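Local coordinates for protein 2,3-dihydroxybenzoate-AMP ligase (Bacillus subtilis, PDB 1MDB) that is a member of the ANL superfamily of AMP-binding enzymes and holds adenosine monophosphate and 2,3-dihydroxy-benzoic acid next to each other in its pocket, at residues A[84-89]-A[253-258]; A[274-279]-A[301-306]; A[325-330]-A[338-343]. All coordinates share one frame; numbering follows the deposited sequence.

Contact 1: residues A[84-89]-A[253-258]; sequences NIKEFF and VVLSPS
L255, the last residue of strand 252-255, pushes its branched end into the backbone bend formed by N84, I85 and K86, where the chain enters helix 86-98. The contact thus joins the start of this helix to the end of a strand of the large mixed sheet of the AMP-binding domain. Van der Waals contact of L255 with main chain and with the F89 ring makes up most of the interface. The CD1 methyl lies 3.5 Å from the carbonyl carbon I85 C, and the same L255 CD1 is 3.6 Å from K86 N, so it packs against a peptide unit more than against any side chain. The other methyl, L255 CD2, comes to the edge of the F89 ring, 4.2 Å from CE1 and near the ring plane, and the two side chains pass each other in opposite directions. One face of that ring is taken by F88, whose CD2 stands 4.1 Å above it; I44, M232, V243 and L247 also pack on F89.

Further contacts bring carbon against carbonyl oxygen: N84 O to L255 CB at 3.6 Å, and N84 CB to S256 O at 3.7 Å.

No hydrogen bond crosses between the two segments. S256 OG instead bonds to S258 O at 2.6 Å, in the carbonyl plane, within the turn after the strand. With the N84 amide bonded to L230 O and M232 N, and K86 NZ to T49 OG1, these polar ends are spent on neighbouring parts of the domain, and helix start and strand end meet through undirected packing around L255.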
loop_
_atom_site.group_PDB
_atom_site.type_symbol
_atom_site.label_atom_id
_atom_site.label_comp_id
_atom_site.label_asym_id
_atom_site.label_seq_id
_atom_site.Cartn_x
_atom_site.Cartn_y
_atom_site.Cartn_z
ATOM N N ASN A 84 -0.905 -0.316 13.901
ATOM C CA ASN A 84 -1.607 0.947 13.781
ATOM C C ASN A 84 -1.789 1.549 15.181
ATOM O O ASN A 84 -2.862 1.441 15.775
ATOM C CB ASN A 84 -2.968 0.723 13.117
ATOM C CG ASN A 84 -2.855 0.438 11.622
ATOM O OD1 ASN A 84 -1.770 0.163 11.105
ATOM N ND2 ASN A 84 -3.986 0.497 10.925
ATOM N N ILE A 85 -0.732 2.161 15.707
ATOM C CA ILE A 85 -0.780 2.790 17.028
ATOM C C ILE A 85 -0.228 4.210 16.939
ATOM O O ILE A 85 0.433 4.565 15.962
ATOM C CB ILE A 85 0.013 1.970 18.079
ATOM C CG1 ILE A 85 1.425 1.679 17.572
ATOM C CG2 ILE A 85 -0.704 0.657 18.355
ATOM C CD1 ILE A 85 2.255 0.811 18.515
ATOM N N LYS A 86 -0.518 5.017 17.956
ATOM C CA LYS A 86 -0.090 6.409 18.000
ATOM C C LYS A 86 1.421 6.581 17.895
ATOM O O LYS A 86 1.900 7.503 17.250
ATOM C CB LYS A 86 -0.576 7.069 19.295
ATOM C CG LYS A 86 -2.088 7.120 19.453
ATOM C CD LYS A 86 -2.500 8.091 20.562
ATOM C CE LYS A 86 -1.918 7.698 21.915
ATOM N NZ LYS A 86 -2.380 6.360 22.335
ATOM N N GLU A 87 2.163 5.694 18.543
ATOM C CA GLU A 87 3.619 5.760 18.534
ATOM C C GLU A 87 4.201 5.907 17.130
ATOM O O GLU A 87 5.142 6.672 16.921
ATOM C CB GLU A 87 4.199 4.520 19.214
ATOM C CG GLU A 87 4.046 4.503 20.723
ATOM C CD GLU A 87 2.597 4.540 21.186
ATOM O OE1 GLU A 87 1.748 3.840 20.594
ATOM O OE2 GLU A 87 2.311 5.263 22.163
ATOM N N PHE A 88 3.640 5.185 16.164
ATOM C CA PHE A 88 4.118 5.268 14.786
ATOM C C PHE A 88 4.381 6.713 14.395
ATOM O O PHE A 88 5.446 7.051 13.879
ATOM C CB PHE A 88 3.074 4.675 13.837
ATOM C CG PHE A 88 3.443 4.762 12.380
ATOM C CD1 PHE A 88 4.301 3.825 11.806
ATOM C CD2 PHE A 88 2.893 5.754 11.569
ATOM C CE1 PHE A 88 4.603 3.871 10.434
ATOM C CE2 PHE A 88 3.184 5.815 10.197
ATOM C CZ PHE A 88 4.038 4.869 9.629
ATOM N N PHE A 89 3.401 7.573 14.657
ATOM C CA PHE A 89 3.506 8.979 14.287
ATOM C C PHE A 89 4.587 9.799 14.977
ATOM O O PHE A 89 5.248 10.618 14.332
ATOM C CB PHE A 89 2.140 9.662 14.443
ATOM C CG PHE A 89 1.093 9.110 13.525
ATOM C CD1 PHE A 89 0.228 8.112 13.955
ATOM C CD2 PHE A 89 1.006 9.556 12.209
ATOM C CE1 PHE A 89 -0.718 7.563 13.086
ATOM C CE2 PHE A 89 0.070 9.019 11.331
ATOM C CZ PHE A 89 -0.795 8.019 11.770
ATOM N N VAL A 253 -7.263 11.221 12.114
ATOM C CA VAL A 253 -7.064 9.811 11.826
ATOM C C VAL A 253 -7.550 8.924 12.971
ATOM O O VAL A 253 -7.251 9.186 14.140
ATOM C CB VAL A 253 -5.548 9.503 11.598
ATOM C CG1 VAL A 253 -5.324 8.008 11.520
ATOM C CG2 VAL A 253 -5.045 10.191 10.334
ATOM N N VAL A 254 -8.285 7.870 12.637
ATOM C CA VAL A 254 -8.754 6.927 13.644
ATOM C C VAL A 254 -8.030 5.621 13.383
ATOM O O VAL A 254 -8.035 5.120 12.258
ATOM C CB VAL A 254 -10.262 6.655 13.539
ATOM C CG1 VAL A 254 -10.674 5.691 14.623
ATOM C CG2 VAL A 254 -11.042 7.953 13.617
ATOM N N LEU A 255 -7.432 5.046 14.419
ATOM C CA LEU A 255 -6.690 3.806 14.247
ATOM C C LEU A 255 -7.474 2.556 14.616
ATOM O O LEU A 255 -7.901 2.390 15.755
ATOM C CB LEU A 255 -5.397 3.867 15.063
ATOM C CG LEU A 255 -4.546 5.112 14.777
ATOM C CD1 LEU A 255 -3.388 5.194 15.759
ATOM C CD2 LEU A 255 -4.042 5.060 13.346
ATOM N N SER A 256 -7.651 1.667 13.645
ATOM C CA SER A 256 -8.368 0.430 13.889
ATOM C C SER A 256 -7.380 -0.655 14.300
ATOM O O SER A 256 -6.288 -0.769 13.731
ATOM C CB SER A 256 -9.127 -0.013 12.634
ATOM O OG SER A 256 -9.874 -1.194 12.890
ATOM N N PRO A 257 -7.750 -1.455 15.310
ATOM C CA PRO A 257 -6.979 -2.564 15.880
ATOM C C PRO A 257 -6.616 -3.594 14.812
ATOM O O PRO A 257 -5.560 -4.237 14.875
ATOM C CB PRO A 257 -7.938 -3.154 16.910
ATOM C CG PRO A 257 -8.752 -1.972 17.334
ATOM C CD PRO A 257 -9.022 -1.277 16.034
ATOM N N SER A 258 -7.518 -3.755 13.848
ATOM C CA SER A 258 -7.324 -4.691 12.749
ATOM C C SER A 258 -8.219 -4.249 11.593
ATOM O O SER A 258 -9.001 -3.304 11.734
ATOM C CB SER A 258 -7.694 -6.112 13.186
ATOM O OG SER A 258 -9.101 -6.279 13.256
#

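Contact 2: residues A[274-279]-A[301-306]; sequences TITALV and QVLQVG
The amide of Q304 is flanked by two residues of segment 274-279: I275 CD1 lies over one face, 4.1 Å from Q304 CD, while A277 CB comes against the oxygen, 3.3 Å from Q304 OE1. Its nitrogen is held beyond the pair, NE2 bonding to Q327 OE1 and to S240 O, which should fix the rotation of the amide. A second flat group, the amide of Q301, lies alongside T274 and sets NE2 against T274 CG2.

These are neighbouring parallel strands of a beta-alpha-beta unit, joined through helix 280-292, and their axes run 17° apart. Backbone bonds alternate between them: T276 N to V302 O is weak, whereas Q304 N to T276 O (2.9 Å) and L278 N to Q304 O (2.8 Å) are nearly straight. At the N-terminal end of the pair T274 O takes both Q301 N and V302 N, which reach it from the same face of its plane.

On the side facing helix 280-292, T276 CG2 meets L303 CD1 at 3.3 Å, tighter than usual for two methyls. T276 points OG1 away from its backbone N (chi1 -170°) to L227 O, which leaves CG2 turned to the leucine. L278 CD1 also touches L303 CD1, and W286 of the helix packs on T276 and L278.

G306, which touches adenosine monophosphate, donates its N to L278 O at 3.0 Å, and that oxygen also accepts from Y236 OH.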
loop_
_atom_site.group_PDB
_atom_site.type_symbol
_atom_site.label_atom_id
_atom_site.label_comp_id
_atom_site.label_asym_id
_atom_site.label_seq_id
_atom_site.Cartn_x
_atom_site.Cartn_y
_atom_site.Cartn_z
ATOM N N THR A 274 -15.504 9.380 7.809
ATOM C CA THR A 274 -15.974 9.850 6.509
ATOM C C THR A 274 -15.274 9.154 5.340
ATOM O O THR A 274 -15.712 9.262 4.191
ATOM C CB THR A 274 -15.738 11.356 6.347
ATOM O OG1 THR A 274 -14.331 11.627 6.389
ATOM C CG2 THR A 274 -16.458 12.127 7.450
ATOM N N ILE A 275 -14.184 8.448 5.628
ATOM C CA ILE A 275 -13.436 7.760 4.573
ATOM C C ILE A 275 -12.489 6.682 5.098
ATOM O O ILE A 275 -11.860 6.860 6.143
ATOM C CB ILE A 275 -12.597 8.766 3.752
ATOM C CG1 ILE A 275 -11.761 8.020 2.704
ATOM C CG2 ILE A 275 -11.706 9.579 4.690
ATOM C CD1 ILE A 275 -10.848 8.916 1.865
ATOM N N THR A 276 -12.405 5.565 4.374
ATOM C CA THR A 276 -11.502 4.481 4.739
ATOM C C THR A 276 -10.993 3.789 3.469
ATOM O O THR A 276 -11.532 3.995 2.371
ATOM C CB THR A 276 -12.179 3.466 5.688
ATOM O OG1 THR A 276 -11.193 2.559 6.194
ATOM C CG2 THR A 276 -13.258 2.682 4.976
ATOM N N ALA A 277 -9.949 2.980 3.605
ATOM C CA ALA A 277 -9.374 2.317 2.442
ATOM C C ALA A 277 -9.199 0.824 2.647
ATOM O O ALA A 277 -8.680 0.382 3.677
ATOM C CB ALA A 277 -8.036 2.957 2.091
ATOM N N LEU A 278 -9.638 0.057 1.653
ATOM C CA LEU A 278 -9.549 -1.395 1.693
ATOM C C LEU A 278 -8.853 -1.905 0.430
ATOM O O LEU A 278 -8.593 -1.144 -0.512
ATOM C CB LEU A 278 -10.951 -2.024 1.745
ATOM C CG LEU A 278 -12.076 -1.318 2.524
ATOM C CD1 LEU A 278 -13.386 -2.078 2.315
ATOM C CD2 LEU A 278 -11.730 -1.224 4.019
ATOM N N VAL A 279 -8.542 -3.197 0.440
ATOM C CA VAL A 279 -7.960 -3.876 -0.708
ATOM C C VAL A 279 -9.115 -4.810 -1.088
ATOM O O VAL A 279 -9.984 -5.078 -0.254
ATOM C CB VAL A 279 -6.680 -4.692 -0.338
ATOM C CG1 VAL A 279 -5.528 -3.743 -0.015
ATOM C CG2 VAL A 279 -6.952 -5.603 0.848
ATOM N N GLN A 301 -18.524 8.612 3.586
ATOM C CA GLN A 301 -18.711 9.374 2.354
ATOM C C GLN A 301 -17.917 8.794 1.179
ATOM O O GLN A 301 -18.342 8.881 0.027
ATOM C CB GLN A 301 -18.275 10.825 2.569
ATOM C CG GLN A 301 -19.204 11.646 3.452
ATOM C CD GLN A 301 -18.569 12.950 3.881
ATOM O OE1 GLN A 301 -18.051 13.696 3.056
ATOM N NE2 GLN A 301 -18.603 13.230 5.177
ATOM N N VAL A 302 -16.759 8.210 1.479
ATOM C CA VAL A 302 -15.889 7.637 0.456
ATOM C C VAL A 302 -15.238 6.344 0.925
ATOM O O VAL A 302 -14.652 6.286 2.005
ATOM C CB VAL A 302 -14.756 8.615 0.070
ATOM C CG1 VAL A 302 -13.792 7.949 -0.906
ATOM C CG2 VAL A 302 -15.346 9.877 -0.539
ATOM N N LEU A 303 -15.349 5.308 0.104
ATOM C CA LEU A 303 -14.749 4.025 0.417
ATOM C C LEU A 303 -13.740 3.707 -0.685
ATOM O O LEU A 303 -14.117 3.485 -1.840
ATOM C CB LEU A 303 -15.817 2.931 0.484
ATOM C CG LEU A 303 -15.262 1.546 0.840
ATOM C CD1 LEU A 303 -14.711 1.586 2.249
ATOM C CD2 LEU A 303 -16.353 0.489 0.730
ATOM N N GLN A 304 -12.461 3.708 -0.331
ATOM C CA GLN A 304 -11.398 3.429 -1.289
ATOM C C GLN A 304 -11.114 1.936 -1.386
ATOM O O GLN A 304 -11.079 1.238 -0.378
ATOM C CB GLN A 304 -10.091 4.118 -0.878
ATOM C CG GLN A 304 -10.141 5.631 -0.683
ATOM C CD GLN A 304 -8.760 6.201 -0.408
ATOM O OE1 GLN A 304 -8.116 5.860 0.589
ATOM N NE2 GLN A 304 -8.288 7.060 -1.300
ATOM N N VAL A 305 -10.916 1.452 -2.610
ATOM C CA VAL A 305 -10.565 0.059 -2.829
ATOM C C VAL A 305 -9.447 0.046 -3.863
ATOM O O VAL A 305 -9.598 0.571 -4.973
ATOM C CB VAL A 305 -11.757 -0.766 -3.320
ATOM C CG1 VAL A 305 -11.366 -2.240 -3.365
ATOM C CG2 VAL A 305 -12.942 -0.576 -2.381
ATOM N N GLY A 306 -8.306 -0.520 -3.481
ATOM C CA GLY A 306 -7.171 -0.561 -4.381
ATOM C C GLY A 306 -6.116 -1.552 -3.930
ATOM O O GLY A 306 -6.382 -2.395 -3.080
#

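Contact 3: residues A[325-330]-A[338-343]; sequences TLQQVF and NYTRLD. With AMP (adenosine monophosphate), chain D; DBH (2,3-dihydroxy-benzoic acid), chain E.
T325 brings its CG2 methyl to 3.9 Å from L342 O. The next carbonyl, L326 O, meets the other segment through a water that also hydrogen-bonds to T340 OG1.

Q327 reaches across with an extended side chain, CG anti to the backbone N. Its NE2 bonds to T340 O at 3.3 Å, almost in line with the C=O and within the plane of its own amide, and L342 CD2 packs close to the same nitrogen. The amide is turned 46° from the ring of Y339, with OE1, which is bonded to Q304, near CD2.

At Q328 the antiparallel pattern is altered. T340 N donates to Q328 O, but Q328 N is received by T340 OG1 at 3.1 Å in place of a main-chain carbonyl; a chi1 of 49° holds that hydroxyl between the threonine's own N and carbonyl carbon. The two segments form a beta hairpin, strands 325-331 and 337-339, at the ligand pocket of the AMP-binding domain.

V329 lies beside Y339 in a non-hydrogen-bonded pair, its CG1 3.8 Å from Y339 CE2 and 3.6 Å from C9 of 2,3-dihydroxy-benzoic acid. V329 O accepts N6 of adenosine monophosphate at 2.7 Å. F330 follows in a hydrogen-bonded pair with N338: F330 O is gripped by N338 N at 2.7 Å and by N338 ND2 at 3.0 Å, from opposite faces of its carbonyl plane. The phenyl ring lies between the N338 amide, tilted 32° to it and touching CD2 with ND2, and the adenine, whose C5 is nearest to F330 CD1.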
loop_
_atom_site.group_PDB
_atom_site.type_symbol
_atom_site.label_atom_id
_atom_site.label_comp_id
_atom_site.label_asym_id
_atom_site.label_seq_id
_atom_site.Cartn_x
_atom_site.Cartn_y
_atom_site.Cartn_z
ATOM N N THR A 325 -19.699 6.902 -2.017
ATOM C CA THR A 325 -18.968 6.894 -3.269
ATOM C C THR A 325 -17.784 5.936 -3.204
ATOM O O THR A 325 -17.054 5.886 -2.202
ATOM C CB THR A 325 -18.401 8.284 -3.611
ATOM O OG1 THR A 325 -19.465 9.241 -3.678
ATOM C CG2 THR A 325 -17.686 8.239 -4.945
ATOM N N LEU A 326 -17.600 5.176 -4.275
ATOM C CA LEU A 326 -16.484 4.257 -4.347
ATOM C C LEU A 326 -15.370 5.003 -5.052
ATOM O O LEU A 326 -15.625 5.842 -5.914
ATOM C CB LEU A 326 -16.856 3.010 -5.157
ATOM C CG LEU A 326 -15.666 2.209 -5.708
ATOM C CD1 LEU A 326 -14.901 1.562 -4.541
ATOM C CD2 LEU A 326 -16.163 1.150 -6.708
ATOM N N GLN A 327 -14.135 4.737 -4.655
ATOM C CA GLN A 327 -13.003 5.356 -5.319
ATOM C C GLN A 327 -11.976 4.262 -5.533
ATOM O O GLN A 327 -11.462 3.687 -4.571
ATOM C CB GLN A 327 -12.372 6.481 -4.493
ATOM C CG GLN A 327 -11.239 7.192 -5.275
ATOM C CD GLN A 327 -10.527 8.277 -4.482
ATOM O OE1 GLN A 327 -10.028 8.033 -3.381
ATOM N NE2 GLN A 327 -10.465 9.481 -5.047
ATOM N N GLN A 328 -11.700 3.945 -6.792
ATOM C CA GLN A 328 -10.712 2.925 -7.081
ATOM C C GLN A 328 -9.364 3.607 -7.046
ATOM O O GLN A 328 -9.208 4.725 -7.529
ATOM C CB GLN A 328 -10.968 2.280 -8.442
ATOM C CG GLN A 328 -12.244 1.446 -8.463
ATOM C CD GLN A 328 -12.217 0.353 -9.507
ATOM O OE1 GLN A 328 -13.232 0.056 -10.132
ATOM N NE2 GLN A 328 -11.056 -0.262 -9.694
ATOM N N VAL A 329 -8.389 2.934 -6.451
ATOM C CA VAL A 329 -7.072 3.505 -6.331
ATOM C C VAL A 329 -6.020 2.542 -6.854
ATOM O O VAL A 329 -5.872 1.434 -6.349
ATOM C CB VAL A 329 -6.777 3.838 -4.858
ATOM C CG1 VAL A 329 -5.503 4.658 -4.754
ATOM C CG2 VAL A 329 -7.958 4.585 -4.256
ATOM N N PHE A 330 -5.292 2.973 -7.876
ATOM C CA PHE A 330 -4.255 2.143 -8.468
ATOM C C PHE A 330 -2.939 2.874 -8.309
ATOM O O PHE A 330 -2.626 3.781 -9.071
ATOM C CB PHE A 330 -4.585 1.868 -9.944
ATOM C CG PHE A 330 -3.442 1.279 -10.737
ATOM C CD1 PHE A 330 -2.562 0.358 -10.164
ATOM C CD2 PHE A 330 -3.261 1.634 -12.071
ATOM C CE1 PHE A 330 -1.516 -0.200 -10.913
ATOM C CE2 PHE A 330 -2.221 1.085 -12.834
ATOM C CZ PHE A 330 -1.347 0.168 -12.256
ATOM N N ASN A 338 -3.081 6.483 -9.218
ATOM C CA ASN A 338 -4.249 6.810 -10.030
ATOM C C ASN A 338 -5.538 6.693 -9.223
ATOM O O ASN A 338 -5.703 5.752 -8.434
ATOM C CB ASN A 338 -4.342 5.853 -11.225
ATOM C CG ASN A 338 -3.087 5.840 -12.059
ATOM O OD1 ASN A 338 -2.824 6.771 -12.823
ATOM N ND2 ASN A 338 -2.290 4.782 -11.911
ATOM N N TYR A 339 -6.464 7.625 -9.436
ATOM C CA TYR A 339 -7.741 7.593 -8.721
ATOM C C TYR A 339 -8.924 7.881 -9.636
ATOM O O TYR A 339 -8.804 8.646 -10.588
ATOM C CB TYR A 339 -7.827 8.672 -7.627
ATOM C CG TYR A 339 -6.760 8.720 -6.555
ATOM C CD1 TYR A 339 -5.550 9.374 -6.777
ATOM C CD2 TYR A 339 -7.003 8.198 -5.277
ATOM C CE1 TYR A 339 -4.612 9.517 -5.750
ATOM C CE2 TYR A 339 -6.069 8.334 -4.248
ATOM C CZ TYR A 339 -4.882 8.995 -4.491
ATOM O OH TYR A 339 -3.968 9.148 -3.476
ATOM N N THR A 340 -10.068 7.272 -9.348
ATOM C CA THR A 340 -11.267 7.617 -10.095
ATOM C C THR A 340 -11.631 8.897 -9.338
ATOM O O THR A 340 -11.393 8.985 -8.125
ATOM C CB THR A 340 -12.397 6.580 -9.923
ATOM O OG1 THR A 340 -12.591 6.295 -8.534
ATOM C CG2 THR A 340 -12.063 5.303 -10.672
ATOM N N ARG A 341 -12.161 9.902 -10.026
ATOM C CA ARG A 341 -12.498 11.145 -9.334
ATOM C C ARG A 341 -13.797 11.004 -8.562
ATOM O O ARG A 341 -14.690 10.267 -8.964
ATOM C CB ARG A 341 -12.562 12.309 -10.325
ATOM C CG ARG A 341 -11.217 12.607 -10.996
ATOM C CD ARG A 341 -10.108 12.859 -9.966
ATOM N NE ARG A 341 -8.864 13.343 -10.567
ATOM C CZ ARG A 341 -7.918 12.572 -11.093
ATOM N NH1 ARG A 341 -8.051 11.248 -11.100
ATOM N NH2 ARG A 341 -6.832 13.127 -11.618
ATOM N N LEU A 342 -13.893 11.709 -7.439
ATOM C CA LEU A 342 -15.068 11.630 -6.579
ATOM C C LEU A 342 -16.385 12.097 -7.212
ATOM O O LEU A 342 -17.468 11.728 -6.744
ATOM C CB LEU A 342 -14.795 12.387 -5.273
ATOM C CG LEU A 342 -13.596 11.852 -4.474
ATOM C CD1 LEU A 342 -13.346 12.720 -3.239
ATOM C CD2 LEU A 342 -13.854 10.405 -4.064
ATOM N N ASP A 343 -16.298 12.890 -8.274
ATOM C CA ASP A 343 -17.490 13.369 -8.965
ATOM C C ASP A 343 -17.576 12.766 -10.367
ATOM O O ASP A 343 -18.111 13.387 -11.290
ATOM C CB ASP A 343 -17.479 14.895 -9.073
ATOM C CG ASP A 343 -16.197 15.428 -9.678
ATOM O OD1 ASP A 343 -15.434 14.633 -10.269
ATOM O OD2 ASP A 343 -15.956 16.650 -9.567
HETATM P P AMP D . 2.406 -1.484 -3.925
HETATM O O1P AMP D . 3.695 -0.706 -3.939
HETATM O O2P AMP D . 2.368 -2.602 -2.938
HETATM O O3P AMP D . 1.203 -0.584 -3.804
HETATM O "O5'" AMP D . 2.274 -2.300 -5.357
HETATM C "C5'" AMP D . 1.912 -1.639 -6.604
HETATM C "C4'" AMP D . 1.398 -2.680 -7.607
HETATM O "O4'" AMP D . 0.207 -3.188 -7.037
HETATM C "C3'" AMP D . 0.957 -2.139 -8.935
HETATM O "O3'" AMP D . 2.047 -1.997 -9.843
HETATM C "C2'" AMP D . -0.090 -3.154 -9.372
HETATM O "O2'" AMP D . 0.511 -4.281 -10.047
HETATM C "C1'" AMP D . -0.731 -3.510 -8.054
HETATM N N9 AMP D . -2.144 -2.591 -7.941
HETATM C C8 AMP D . -2.349 -1.638 -7.003
HETATM N N7 AMP D . -3.558 -1.093 -7.113
HETATM C C5 AMP D . -4.100 -1.725 -8.138
HETATM C C6 AMP D . -5.381 -1.513 -8.636
HETATM N N6 AMP D . -6.226 -0.628 -8.108
HETATM N N1 AMP D . -5.742 -2.286 -9.714
HETATM C C2 AMP D . -4.911 -3.209 -10.277
HETATM N N3 AMP D . -3.679 -3.412 -9.789
HETATM C C4 AMP D . -3.249 -2.674 -8.706
HETATM C C21 DBH E . 0.023 -0.480 -3.862
HETATM O O9 DBH E . -0.484 -1.694 -4.113
HETATM C C18 DBH E . -0.812 0.746 -3.786
HETATM C C15 DBH E . -2.230 0.648 -3.912
HETATM C C12 DBH E . -3.035 1.805 -3.862
HETATM C C3 DBH E . -0.201 2.028 -3.607
HETATM O O3 DBH E . 1.191 2.192 -3.473
HETATM C C6 DBH E . -1.010 3.181 -3.560
HETATM C C9 DBH E . -2.417 3.080 -3.688
HETATM O O6 DBH E . -0.428 4.417 -3.395
HETATM O O HOH W 1 -14.353 7.708 -7.126
#

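All three contacts reach one mixed sheet, contact 1 through strand 252-255 alone. Contacts 2 and 3 adjoin, with centres 9 Å apart: strands 302-306 and 325-331 are neighbours, tied by L303 N to T325 O at 2.9 Å and by Q304 NE2 to Q327 OE1, also 2.9 Å, while V305 CG2 packs on L326 CD1. Together they bring G306, V329 and F330 to the bound adenosine monophosphate. Contact 1 lies further along the same sheet, beyond strand 225-228, which separates strands 252-255 and 275-278. Its centre is 16 Å from that of contact 2 and 24 Å from that of contact 3, with nearest atoms about 7 and 14 Å away.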